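Local coordinates for uncharacterized protein Rv2866 (Mycobacterium tuberculosis, PDB 3G5O) that acts as the RNase toxin of a type II toxin-antitoxin pair, cleaving preferentially at the 3'-end of purine ribonucleotides, with a bacteriostatic effect that its antitoxin neutralises, at residues 67-70 / 75-78. Sequence-based numbering, arbitrary orientation.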
loop_
_atom_site.group_PDB
_atom_site.type_symbol
_atom_site.label_atom_id
_atom_site.label_comp_id
_atom_site.label_asym_id
_atom_site.label_seq_id
_atom_site.Cartn_x
_atom_site.Cartn_y
_atom_site.Cartn_z
ATOM N N THR C 67 10.176 -4.959 -6.884
ATOM C CA THR C 67 10.702 -5.749 -5.768
ATOM C C THR C 67 9.754 -6.912 -5.527
ATOM O O THR C 67 8.611 -6.922 -6.034
ATOM C CB THR C 67 10.899 -4.911 -4.450
ATOM O OG1 THR C 67 9.644 -4.434 -3.967
ATOM C CG2 THR C 67 11.874 -3.707 -4.646
ATOM N N PHE C 68 10.241 -7.920 -4.808
ATOM C CA PHE C 68 9.450 -9.101 -4.477
ATOM C C PHE C 68 9.577 -9.345 -2.987
ATOM O O PHE C 68 10.615 -9.002 -2.385
ATOM C CB PHE C 68 9.993 -10.341 -5.206
ATOM C CG PHE C 68 9.826 -10.273 -6.694
ATOM C CD1 PHE C 68 8.771 -10.948 -7.321
ATOM C CD2 PHE C 68 10.718 -9.529 -7.475
ATOM C CE1 PHE C 68 8.604 -10.864 -8.726
ATOM C CE2 PHE C 68 10.543 -9.439 -8.873
ATOM C CZ PHE C 68 9.500 -10.101 -9.486
ATOM N N SER C 69 8.561 -9.985 -2.414
ATOM C CA SER C 69 8.580 -10.345 -1.009
ATOM C C SER C 69 8.349 -11.845 -0.875
ATOM O O SER C 69 7.355 -12.372 -1.390
ATOM C CB SER C 69 7.462 -9.598 -0.291
ATOM O OG SER C 69 7.480 -9.918 1.097
ATOM N N ALA C 70 9.238 -12.542 -0.175
ATOM C CA ALA C 70 8.989 -13.957 0.085
ATOM C C ALA C 70 8.856 -14.139 1.600
ATOM O O ALA C 70 9.679 -13.631 2.352
ATOM C CB ALA C 70 10.147 -14.826 -0.458
ATOM N N TYR C 75 9.294 -14.705 9.098
ATOM C CA TYR C 75 10.240 -13.820 8.385
ATOM C C TYR C 75 9.915 -13.577 6.910
ATOM O O TYR C 75 9.269 -14.426 6.218
ATOM C CB TYR C 75 11.712 -14.213 8.588
ATOM C CG TYR C 75 12.101 -15.538 7.978
ATOM C CD1 TYR C 75 12.382 -15.625 6.619
ATOM C CD2 TYR C 75 12.149 -16.703 8.749
ATOM C CE1 TYR C 75 12.746 -16.821 6.050
ATOM C CE2 TYR C 75 12.520 -17.959 8.162
ATOM C CZ TYR C 75 12.829 -17.969 6.806
ATOM O OH TYR C 75 13.146 -19.137 6.133
ATOM N N ARG C 76 10.369 -12.412 6.440
ATOM C CA ARG C 76 10.249 -12.030 5.046
ATOM C C ARG C 76 11.535 -11.490 4.468
ATOM O O ARG C 76 12.302 -10.797 5.146
ATOM C CB ARG C 76 9.144 -10.989 4.850
ATOM C CG ARG C 76 7.723 -11.537 5.048
ATOM C CD ARG C 76 6.767 -10.328 5.119
ATOM N NE ARG C 76 5.368 -10.693 4.919
ATOM C CZ ARG C 76 4.527 -11.059 5.893
ATOM N NH1 ARG C 76 4.944 -11.116 7.158
ATOM N NH2 ARG C 76 3.253 -11.350 5.595
ATOM N N LEU C 77 11.767 -11.795 3.203
ATOM C CA LEU C 77 12.880 -11.198 2.484
ATOM C C LEU C 77 12.288 -10.343 1.402
ATOM O O LEU C 77 11.322 -10.766 0.742
ATOM C CB LEU C 77 13.724 -12.288 1.821
ATOM C CG LEU C 77 14.701 -12.985 2.762
ATOM C CD1 LEU C 77 13.893 -13.864 3.731
ATOM C CD2 LEU C 77 15.673 -13.881 2.033
ATOM N N LEU C 78 12.885 -9.178 1.212
ATOM C CA LEU C 78 12.552 -8.265 0.113
ATOM C C LEU C 78 13.694 -8.329 -0.902
ATOM O O LEU C 78 14.859 -8.147 -0.545
ATOM C CB LEU C 78 12.430 -6.828 0.630
ATOM C CG LEU C 78 12.059 -5.718 -0.378
ATOM C CD1 LEU C 78 10.607 -5.927 -0.795
ATOM C CD2 LEU C 78 12.255 -4.312 0.251
#
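Leu-78 and Thr-67 meet with their side chains crossing obliquely, Leu-78 CD1 lying 3.6 Å from Thr-67 OG1. Leu-78 has chi1 -179°, which turns CG away from the backbone N and carries CD1 over residues 67-68, 3.5 Å from Phe-68 O; the Thr-67 hydroxyl is hydrogen-bonded to Leu-64 O. Leu-78 and Ser-69 form a non-hydrogen-bonded pair whose CA atoms close to 4.6 Å, and Leu-78 CA makes a CA-H...O contact of 3.2 Å with Phe-68 O. In the adjoining antiparallel hydrogen-bonded pair, Ala-70 N to Leu-77 O and Leu-77 N to Ala-70 O both measure 2.9 Å (N-H...O 162° and 161°). On the face of Leu-78, Ser-69 OG lies at the edge of the Arg-76 guanidinium, near its plane; the closest approach to that side chain is Ser-69 OG to Arg-76 CD, 4.1 Å. Their polar ends converge instead on Glu-57 of the Rv2865 antitoxin chain, which salt-bridges Arg-76 NE and hydrogen-bonds Ser-69 OG. Tyr-60 of that chain makes a cation-pi contact with Arg-76, and its Trp-61 packs on Arg-76 and Leu-78, so this face is part of the toxin-antitoxin interface. On the other face Ala-70 and Leu-77 pack against Phe-44 of helix 35-51. In the strand order of the sheet, the hairpin of strands 68-72 and 75-82 lies between strands 57-59 and 87-95.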